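Local coordinates for protein succinylglutamate desuccinylase (Vibrio parahaemolyticus, PDB 2BCO) that probably hydrolyses N-succinylglutamate to succinate and glutamate, the fifth and last step of the AST pathway of arginine degradation, using one zinc ion per subunit, at residues W150-L154 / F203-S207; Y164-P170 / A215-G221; E191-N197 / C257-V262. One frame throughout, in Å; residues are numbered along the deposited sequence.

Interactions 1 and 2 both border the zinc site, while interaction 3 lies farther out, Leu194 about 13 Å from the zinc by nearest side-chain atom, and leads to the second domain. The strands adjoin in the order 149-157, 214-220, 165-169, 192-195 and 258-267. Interaction 1 packs helix 203-211 on the first of them, interaction 2 pairs the second and third, and interaction 3 pairs the last two. Centres of interactions 1 and 2 lie about 10 Å apart, those of 2 and 3 about 9 Å. Along the chain the three first segments precede their partners, 203-207, 215-221 and 257-262, in the same order. Backbone bonding thus runs from the catalytic domain into the barrel-sandwich hybrid domain.

Interaction 1. Residues W150-L154 / F203-S207; sequences WHLDL and FSWYS
His151 sets the edge of its imidazole against the face of Phe203, a T-shaped (edge-to-face) pair in which the ring planes stand at 84° and the centroids lie 4.5 Å apart. CE1 is the atom that meets the face, 3.4 Å above the centre of the phenyl plane. The pair joins strand 149-157, inside the mixed sheet of the M14-type catalytic domain, to the first turn of helix 203-211, which runs almost antiparallel to the strand. With CG anti to the backbone N (chi1 -175°), the imidazole reaches out from the strand to the helix, and its ND1 edge comes to Ser207. There ND1 and Ser207 OG share a short hydrogen bond of 2.6 Å, and either atom could be the donor. Since NE2 is bonded to Ser59 OG, both ring nitrogens are engaged and the rotation of the imidazole is fixed.

Two residues along, Asp153 turns its carboxylate at 88° to the phenyl plane, with OD2 at the ring edge and OD1 3.9 Å from Phe203 CB. OD2 is held by Ser59 OG, the hydroxyl that also meets His151. OD1 bonds to NE2 of the zinc ligand His155, which makes Asp153 a second-shell residue that positions a metal ligand. One water bridges Asp153 and the helix: it donates to Asp153 OD1 at 2.6 Å and accepts from Ser204 N at 3.2 Å.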
loop_
_atom_site.group_PDB
_atom_site.type_symbol
_atom_site.label_atom_id
_atom_site.label_comp_id
_atom_site.label_asym_id
_atom_site.label_seq_id
_atom_site.Cartn_x
_atom_site.Cartn_y
_atom_site.Cartn_z
ATOM N N TRP A 150 -9.598 4.277 -7.209
ATOM C CA TRP A 150 -8.757 4.300 -6.014
ATOM C C TRP A 150 -8.095 2.945 -5.812
ATOM O O TRP A 150 -8.684 1.908 -6.094
ATOM C CB TRP A 150 -9.577 4.582 -4.749
ATOM C CG TRP A 150 -10.141 5.962 -4.622
ATOM C CD1 TRP A 150 -11.086 6.540 -5.414
ATOM C CD2 TRP A 150 -9.844 6.911 -3.586
ATOM N NE1 TRP A 150 -11.414 7.781 -4.925
ATOM C CE2 TRP A 150 -10.681 8.029 -3.802
ATOM C CE3 TRP A 150 -8.989 6.903 -2.478
ATOM C CZ2 TRP A 150 -10.647 9.157 -2.968
ATOM C CZ3 TRP A 150 -8.963 8.027 -1.644
ATOM C CH2 TRP A 150 -9.800 9.128 -1.886
ATOM N N HIS A 151 -6.868 2.961 -5.315
ATOM C CA HIS A 151 -6.167 1.728 -5.014
ATOM C C HIS A 151 -5.327 1.947 -3.773
ATOM O O HIS A 151 -4.344 2.683 -3.785
ATOM C CB HIS A 151 -5.262 1.269 -6.160
ATOM C CG HIS A 151 -4.627 -0.067 -5.909
ATOM N ND1 HIS A 151 -3.837 -0.709 -6.838
ATOM C CD2 HIS A 151 -4.677 -0.885 -4.830
ATOM C CE1 HIS A 151 -3.426 -1.864 -6.342
ATOM N NE2 HIS A 151 -3.921 -1.996 -5.125
ATOM N N LEU A 152 -5.743 1.307 -2.694
ATOM C CA LEU A 152 -5.045 1.395 -1.428
ATOM C C LEU A 152 -4.422 0.030 -1.146
ATOM O O LEU A 152 -5.125 -0.935 -0.842
ATOM C CB LEU A 152 -6.029 1.776 -0.317
ATOM C CG LEU A 152 -6.471 3.235 -0.148
ATOM C CD1 LEU A 152 -6.662 3.923 -1.476
ATOM C CD2 LEU A 152 -7.765 3.258 0.629
ATOM N N ASP A 153 -3.102 -0.046 -1.283
ATOM C CA ASP A 153 -2.359 -1.281 -1.035
ATOM C C ASP A 153 -1.816 -1.231 0.393
ATOM O O ASP A 153 -0.913 -0.446 0.690
ATOM C CB ASP A 153 -1.191 -1.412 -2.015
ATOM C CG ASP A 153 -0.535 -2.770 -1.937
ATOM O OD1 ASP A 153 0.616 -2.929 -2.389
ATOM O OD2 ASP A 153 -1.191 -3.692 -1.419
ATOM N N LEU A 154 -2.337 -2.093 1.259
ATOM C CA LEU A 154 -1.954 -2.092 2.675
ATOM C C LEU A 154 -0.792 -2.994 3.100
ATOM O O LEU A 154 -0.856 -4.223 2.976
ATOM C CB LEU A 154 -3.192 -2.410 3.510
ATOM C CG LEU A 154 -4.472 -1.736 2.997
ATOM C CD1 LEU A 154 -5.641 -2.053 3.946
ATOM C CD2 LEU A 154 -4.248 -0.209 2.893
ATOM N N PHE A 203 2.617 -2.851 -6.797
ATOM C CA PHE A 203 1.230 -3.064 -7.166
ATOM C C PHE A 203 0.502 -1.716 -7.235
ATOM O O PHE A 203 -0.324 -1.487 -8.124
ATOM C CB PHE A 203 0.598 -3.985 -6.125
ATOM C CG PHE A 203 -0.783 -4.470 -6.476
ATOM C CD1 PHE A 203 -1.160 -4.676 -7.803
ATOM C CD2 PHE A 203 -1.689 -4.784 -5.467
ATOM C CE1 PHE A 203 -2.408 -5.193 -8.111
ATOM C CE2 PHE A 203 -2.939 -5.308 -5.764
ATOM C CZ PHE A 203 -3.303 -5.508 -7.092
ATOM N N SER A 204 0.822 -0.833 -6.290
ATOM C CA SER A 204 0.240 0.501 -6.221
ATOM C C SER A 204 0.640 1.323 -7.450
ATOM O O SER A 204 -0.196 1.973 -8.080
ATOM C CB SER A 204 0.726 1.202 -4.947
ATOM O OG SER A 204 0.258 2.531 -4.880
ATOM N N TRP A 205 1.928 1.297 -7.778
ATOM C CA TRP A 205 2.431 2.026 -8.936
ATOM C C TRP A 205 1.752 1.532 -10.211
ATOM O O TRP A 205 1.431 2.324 -11.090
ATOM C CB TRP A 205 3.952 1.858 -9.076
ATOM C CG TRP A 205 4.474 2.247 -10.449
ATOM C CD1 TRP A 205 4.820 3.497 -10.871
ATOM C CD2 TRP A 205 4.622 1.386 -11.594
ATOM N NE1 TRP A 205 5.170 3.469 -12.200
ATOM C CE2 TRP A 205 5.059 2.195 -12.666
ATOM C CE3 TRP A 205 4.431 0.017 -11.811
ATOM C CZ2 TRP A 205 5.299 1.668 -13.952
ATOM C CZ3 TRP A 205 4.672 -0.503 -13.092
ATOM C CH2 TRP A 205 5.102 0.325 -14.141
ATOM N N TYR A 206 1.532 0.223 -10.312
ATOM C CA TYR A 206 0.900 -0.341 -11.502
ATOM C C TYR A 206 -0.496 0.235 -11.769
ATOM O O TYR A 206 -0.861 0.484 -12.918
ATOM C CB TYR A 206 0.800 -1.861 -11.383
ATOM C CG TYR A 206 0.199 -2.523 -12.596
ATOM C CD1 TYR A 206 0.989 -2.855 -13.692
ATOM C CD2 TYR A 206 -1.166 -2.819 -12.653
ATOM C CE1 TYR A 206 0.440 -3.479 -14.820
ATOM C CE2 TYR A 206 -1.724 -3.441 -13.776
ATOM C CZ TYR A 206 -0.913 -3.766 -14.853
ATOM O OH TYR A 206 -1.435 -4.399 -15.956
ATOM N N SER A 207 -1.277 0.418 -10.711
ATOM C CA SER A 207 -2.618 0.965 -10.846
ATOM C C SER A 207 -2.568 2.438 -11.217
ATOM O O SER A 207 -3.355 2.900 -12.027
ATOM C CB SER A 207 -3.400 0.790 -9.539
ATOM O OG SER A 207 -3.832 -0.551 -9.393
HETATM O O HOH W 1 2.395 -1.507 -3.608
#

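Interaction 2. Residues Y164-P170 / A215-G221; sequences YTFAVSP and ALTMELG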
loop_
_atom_site.group_PDB
_atom_site.type_symbol
_atom_site.label_atom_id
_atom_site.label_comp_id
_atom_site.label_asym_id
_atom_site.label_seq_id
_atom_site.Cartn_x
_atom_site.Cartn_y
_atom_site.Cartn_z
ATOM N N TYR A 164 4.984 5.967 12.800
ATOM C CA TYR A 164 4.376 4.645 12.946
ATOM C C TYR A 164 3.619 4.265 11.670
ATOM O O TYR A 164 3.621 3.100 11.263
ATOM C CB TYR A 164 3.433 4.621 14.147
ATOM C CG TYR A 164 2.751 3.290 14.348
ATOM C CD1 TYR A 164 3.453 2.185 14.834
ATOM C CD2 TYR A 164 1.403 3.130 14.045
ATOM C CE1 TYR A 164 2.816 0.943 15.016
ATOM C CE2 TYR A 164 0.761 1.897 14.218
ATOM C CZ TYR A 164 1.473 0.810 14.709
ATOM O OH TYR A 164 0.831 -0.396 14.903
ATOM N N THR A 165 2.962 5.252 11.063
ATOM C CA THR A 165 2.245 5.066 9.803
ATOM C C THR A 165 2.758 6.094 8.797
ATOM O O THR A 165 3.115 7.216 9.166
ATOM C CB THR A 165 0.710 5.290 9.924
ATOM O OG1 THR A 165 0.451 6.617 10.403
ATOM C CG2 THR A 165 0.077 4.268 10.848
ATOM N N PHE A 166 2.817 5.688 7.534
ATOM C CA PHE A 166 3.226 6.573 6.455
ATOM C C PHE A 166 2.828 5.933 5.140
ATOM O O PHE A 166 2.496 4.753 5.103
ATOM C CB PHE A 166 4.733 6.904 6.517
ATOM C CG PHE A 166 5.654 5.780 6.112
ATOM C CD1 PHE A 166 6.041 5.623 4.782
ATOM C CD2 PHE A 166 6.220 4.942 7.071
ATOM C CE1 PHE A 166 6.986 4.654 4.412
ATOM C CE2 PHE A 166 7.168 3.966 6.708
ATOM C CZ PHE A 166 7.550 3.829 5.373
ATOM N N ALA A 167 2.838 6.713 4.064
ATOM C CA ALA A 167 2.437 6.196 2.766
ATOM C C ALA A 167 3.367 6.651 1.662
ATOM O O ALA A 167 4.115 7.624 1.813
ATOM C CB ALA A 167 1.004 6.638 2.456
ATOM N N VAL A 168 3.304 5.942 0.545
ATOM C CA VAL A 168 4.121 6.250 -0.611
ATOM C C VAL A 168 3.227 6.446 -1.829
ATOM O O VAL A 168 2.453 5.558 -2.187
ATOM C CB VAL A 168 5.128 5.116 -0.897
ATOM C CG1 VAL A 168 5.905 5.423 -2.158
ATOM C CG2 VAL A 168 6.072 4.955 0.280
ATOM N N SER A 169 3.329 7.620 -2.448
ATOM C CA SER A 169 2.542 7.947 -3.633
ATOM C C SER A 169 3.403 7.729 -4.884
ATOM O O SER A 169 4.426 8.394 -5.060
ATOM C CB SER A 169 2.075 9.405 -3.573
ATOM O OG SER A 169 1.359 9.747 -4.742
ATOM N N PRO A 170 2.983 6.808 -5.772
ATOM C CA PRO A 170 3.685 6.462 -7.016
ATOM C C PRO A 170 3.910 7.633 -7.961
ATOM O O PRO A 170 3.170 8.616 -7.940
ATOM C CB PRO A 170 2.781 5.403 -7.649
ATOM C CG PRO A 170 2.044 4.835 -6.496
ATOM C CD PRO A 170 1.713 6.073 -5.697
ATOM N N ALA A 215 -3.635 6.135 -6.062
ATOM C CA ALA A 215 -3.021 5.006 -5.394
ATOM C C ALA A 215 -1.942 5.278 -4.365
ATOM O O ALA A 215 -1.184 6.240 -4.456
ATOM C CB ALA A 215 -2.481 4.060 -6.453
ATOM N N LEU A 216 -1.876 4.394 -3.380
ATOM C CA LEU A 216 -0.870 4.518 -2.347
ATOM C C LEU A 216 -0.460 3.154 -1.862
ATOM O O LEU A 216 -1.215 2.186 -1.944
ATOM C CB LEU A 216 -1.408 5.274 -1.128
ATOM C CG LEU A 216 -1.978 6.688 -1.185
ATOM C CD1 LEU A 216 -2.772 6.935 0.101
ATOM C CD2 LEU A 216 -0.847 7.703 -1.342
ATOM N N THR A 217 0.750 3.095 -1.337
ATOM C CA THR A 217 1.246 1.893 -0.701
ATOM C C THR A 217 1.268 2.436 0.722
ATOM O O THR A 217 1.952 3.421 0.999
ATOM C CB THR A 217 2.662 1.548 -1.149
ATOM O OG1 THR A 217 2.640 1.216 -2.541
ATOM C CG2 THR A 217 3.195 0.357 -0.347
HETATM N N MSE A 218 0.497 1.834 1.613
HETATM C CA MSE A 218 0.443 2.318 2.986
HETATM C C MSE A 218 1.139 1.400 3.997
HETATM O O MSE A 218 0.830 0.211 4.088
HETATM C CB MSE A 218 -1.025 2.545 3.382
HETATM C CG MSE A 218 -1.755 3.516 2.454
HETATM SE SE MSE A 218 -3.648 3.737 2.815
HETATM C CE MSE A 218 -3.510 5.203 4.067
ATOM N N GLU A 219 2.087 1.959 4.742
ATOM C CA GLU A 219 2.822 1.215 5.765
ATOM C C GLU A 219 2.093 1.380 7.105
ATOM O O GLU A 219 2.254 2.393 7.796
ATOM C CB GLU A 219 4.244 1.755 5.893
ATOM C CG GLU A 219 5.029 1.833 4.591
ATOM C CD GLU A 219 5.318 0.470 3.969
ATOM O OE1 GLU A 219 5.630 -0.488 4.707
ATOM O OE2 GLU A 219 5.255 0.365 2.730
ATOM N N LEU A 220 1.293 0.377 7.453
ATOM C CA LEU A 220 0.500 0.371 8.679
ATOM C C LEU A 220 1.141 -0.449 9.792
ATOM O O LEU A 220 0.953 -1.667 9.874
ATOM C CB LEU A 220 -0.891 -0.198 8.396
ATOM C CG LEU A 220 -1.926 0.656 7.671
ATOM C CD1 LEU A 220 -1.255 1.632 6.737
ATOM C CD2 LEU A 220 -2.895 -0.251 6.929
ATOM N N GLY A 221 1.889 0.216 10.655
ATOM C CA GLY A 221 2.508 -0.494 11.748
ATOM C C GLY A 221 3.642 -1.403 11.318
ATOM O O GLY A 221 4.251 -1.209 10.268
HETATM O O HOH W 2 5.056 1.365 9.233
HETATM O O HOH W 3 -1.104 8.896 -5.280
#
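Phe166 and Glu219 face each other across an antiparallel hydrogen-bonded pair. Glu219 N donates to Phe166 O at 2.8 Å, while the return bond from Phe166 N to Glu219 O is weak. Val168 and Thr217 form the next such pair, with two sound bonds, Val168 N to Thr217 O at 2.9 Å and Thr217 N to Val168 O at 3.1 Å. Between them the non-hydrogen-bonded pair Ala167-Met218 draws the chains close, and Ala167 CA makes a CA-H...O contact with Thr217 O.

In a CH-pi contact, Glu219 CG lies over the phenyl face of Phe166, 3.5 Å from the centroid, the two side chains running side by side in the same direction. The Glu219 chain bends at chi2 (-65°), and the carboxylate plane lies 30° from that of the ring. Strands 165-169 and 214-220 run antiparallel in the sheet of this M14-type zinc hydrolase domain. Glu219 is its predicted active-site residue, with its side chain about 5 Å from the zinc at the nearest atoms; the phenyl ring therefore backs the methylene part of a probable catalytic side chain. A second CH-pi contact places Gly221 CA over one face of the Tyr164 ring, 3.8 Å from its centroid.

Apolar packing occupies the sheet face bearing Ala167 and Met218, a selenomethionine, where Ala167 CB touches Met218 CG and helix 179-188 covers both. Among polar links, a water accepts from Ser169 OG at 2.7 Å and donates to Ala215 O at 2.8 Å; Ser169 OG is also bonded to Arg177 NE.

Interaction 3. Residues E191-N197 / C257-V262; sequences EAVLLSN and CIKYRV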
loop_
_atom_site.group_PDB
_atom_site.type_symbol
_atom_site.label_atom_id
_atom_site.label_comp_id
_atom_site.label_asym_id
_atom_site.label_seq_id
_atom_site.Cartn_x
_atom_site.Cartn_y
_atom_site.Cartn_z
ATOM N N GLU A 191 0.840 9.655 9.503
ATOM C CA GLU A 191 1.836 10.653 9.855
ATOM C C GLU A 191 2.624 11.299 8.730
ATOM O O GLU A 191 2.985 12.469 8.831
ATOM C CB GLU A 191 2.784 10.054 10.889
ATOM C CG GLU A 191 2.047 9.619 12.150
ATOM C CD GLU A 191 2.925 8.845 13.106
ATOM O OE1 GLU A 191 4.023 9.345 13.433
ATOM O OE2 GLU A 191 2.515 7.743 13.541
ATOM N N ALA A 192 2.893 10.558 7.661
ATOM C CA ALA A 192 3.653 11.123 6.561
ATOM C C ALA A 192 3.404 10.425 5.233
ATOM O O ALA A 192 3.021 9.250 5.198
ATOM C CB ALA A 192 5.135 11.081 6.889
ATOM N N VAL A 193 3.604 11.169 4.145
ATOM C CA VAL A 193 3.454 10.620 2.805
ATOM C C VAL A 193 4.701 10.952 1.995
ATOM O O VAL A 193 5.129 12.100 1.941
ATOM C CB VAL A 193 2.234 11.192 2.060
ATOM C CG1 VAL A 193 2.029 10.427 0.753
ATOM C CG2 VAL A 193 0.995 11.081 2.934
ATOM N N LEU A 194 5.291 9.933 1.389
ATOM C CA LEU A 194 6.487 10.107 0.574
ATOM C C LEU A 194 6.018 10.148 -0.895
ATOM O O LEU A 194 5.344 9.231 -1.367
ATOM C CB LEU A 194 7.440 8.923 0.791
ATOM C CG LEU A 194 8.940 9.055 0.480
ATOM C CD1 LEU A 194 9.463 7.701 0.021
ATOM C CD2 LEU A 194 9.199 10.110 -0.589
ATOM N N LEU A 195 6.350 11.224 -1.598
ATOM C CA LEU A 195 5.974 11.368 -2.996
ATOM C C LEU A 195 7.119 10.816 -3.845
ATOM O O LEU A 195 8.180 11.426 -3.912
ATOM C CB LEU A 195 5.754 12.842 -3.329
ATOM C CG LEU A 195 4.758 13.595 -2.452
ATOM C CD1 LEU A 195 4.733 15.049 -2.859
ATOM C CD2 LEU A 195 3.377 12.980 -2.569
ATOM N N SER A 196 6.924 9.666 -4.479
ATOM C CA SER A 196 7.988 9.091 -5.302
ATOM C C SER A 196 8.361 10.012 -6.462
ATOM O O SER A 196 7.514 10.743 -6.969
ATOM C CB SER A 196 7.561 7.737 -5.871
ATOM O OG SER A 196 7.450 6.761 -4.855
ATOM N N ASN A 197 9.625 9.975 -6.876
ATOM C CA ASN A 197 10.078 10.790 -8.001
ATOM C C ASN A 197 10.525 9.872 -9.131
ATOM O O ASN A 197 11.052 10.336 -10.133
ATOM C CB ASN A 197 11.234 11.724 -7.588
ATOM C CG ASN A 197 12.565 10.989 -7.446
ATOM O OD1 ASN A 197 12.599 9.810 -7.092
ATOM N ND2 ASN A 197 13.666 11.691 -7.700
ATOM N N CYS A 257 -0.627 15.659 7.074
ATOM C CA CYS A 257 0.442 14.685 7.249
ATOM C C CYS A 257 1.709 15.351 6.718
ATOM O O CYS A 257 1.636 16.275 5.906
ATOM C CB CYS A 257 0.143 13.409 6.453
ATOM S SG CYS A 257 -0.088 13.649 4.676
ATOM N N ILE A 258 2.867 14.908 7.183
ATOM C CA ILE A 258 4.113 15.482 6.705
ATOM C C ILE A 258 4.327 15.024 5.255
ATOM O O ILE A 258 4.092 13.857 4.927
ATOM C CB ILE A 258 5.289 15.031 7.592
ATOM C CG1 ILE A 258 5.053 15.519 9.029
ATOM C CG2 ILE A 258 6.613 15.585 7.052
ATOM C CD1 ILE A 258 5.956 14.863 10.044
ATOM N N LYS A 259 4.743 15.947 4.392
ATOM C CA LYS A 259 4.971 15.629 2.987
ATOM C C LYS A 259 6.479 15.553 2.745
ATOM O O LYS A 259 7.225 16.469 3.106
ATOM C CB LYS A 259 4.366 16.715 2.084
ATOM C CG LYS A 259 2.931 17.152 2.420
ATOM C CD LYS A 259 1.912 16.029 2.222
ATOM C CE LYS A 259 0.475 16.532 2.391
ATOM N NZ LYS A 259 0.218 17.140 3.733
ATOM N N TYR A 260 6.926 14.455 2.143
ATOM C CA TYR A 260 8.343 14.255 1.855
ATOM C C TYR A 260 8.545 14.140 0.353
ATOM O O TYR A 260 7.618 13.819 -0.376
ATOM C CB TYR A 260 8.856 12.967 2.510
ATOM C CG TYR A 260 9.052 13.031 4.010
ATOM C CD1 TYR A 260 10.202 13.600 4.562
ATOM C CD2 TYR A 260 8.093 12.524 4.877
ATOM C CE1 TYR A 260 10.388 13.663 5.947
ATOM C CE2 TYR A 260 8.270 12.580 6.262
ATOM C CZ TYR A 260 9.416 13.149 6.789
ATOM O OH TYR A 260 9.591 13.199 8.156
ATOM N N ARG A 261 9.758 14.424 -0.102
ATOM C CA ARG A 261 10.109 14.301 -1.513
ATOM C C ARG A 261 11.439 13.568 -1.508
ATOM O O ARG A 261 12.124 13.533 -0.486
ATOM C CB ARG A 261 10.266 15.675 -2.188
ATOM C CG ARG A 261 11.523 16.461 -1.813
ATOM C CD ARG A 261 11.630 17.753 -2.642
ATOM N NE ARG A 261 12.704 18.644 -2.197
ATOM C CZ ARG A 261 13.999 18.436 -2.410
ATOM N NH1 ARG A 261 14.407 17.364 -3.071
ATOM N NH2 ARG A 261 14.892 19.305 -1.952
ATOM N N VAL A 262 11.816 12.987 -2.637
ATOM C CA VAL A 262 13.081 12.268 -2.693
ATOM C C VAL A 262 14.279 13.191 -2.947
ATOM O O VAL A 262 14.445 13.719 -4.045
ATOM C CB VAL A 262 13.032 11.179 -3.781
ATOM C CG1 VAL A 262 14.376 10.460 -3.868
ATOM C CG2 VAL A 262 11.903 10.202 -3.470
HETATM O O HOH W 4 10.103 13.192 -4.826
#
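Tyr260 presents the edge of its ring to Ala192, whose CB lies in the ring plane 3.5 Å from CE2; Val193 O is also near that plane. Outside the pair, the ring meets Phe284 and His163 at inclined angles, and its OH is hydrogen-bonded to His163 NE2. The Asn197 side chain crosses that of Val262 at about a right angle, its OD1 3.6 Å from Val262 CB.

These residues belong to a parallel beta pair, strand 192-195 with the start of strand 258-267, that joins the catalytic domain to the barrel-sandwich hybrid domain. Donors and acceptors alternate as parallel strands require: Ile258 N to Glu191 O at 2.9 Å, Val193 N to Ile258 O at 2.8 Å, Tyr260 N to Val193 O at 3.0 Å, and Leu195 N to Tyr260 O.

On the face that bears Ala192 and Tyr260, Leu194 reaches Val262 by a methyl-to-methyl contact, CD2 to CG2. On the Val193 and Lys259 face, Val193 CG2 meets Cys257 SG at 3.3 Å, a tight approach. Cys257 puts SG between its backbone N and carbonyl carbon (chi1 58°), which turns the sulfur to that methyl. Lys259 folds back along its own strand, NZ donating to Cys257 O. Beyond the last direct bond the strands spread, and a water fills in, donating to Leu195 O and accepting from Val262 N, each at 2.8 Å.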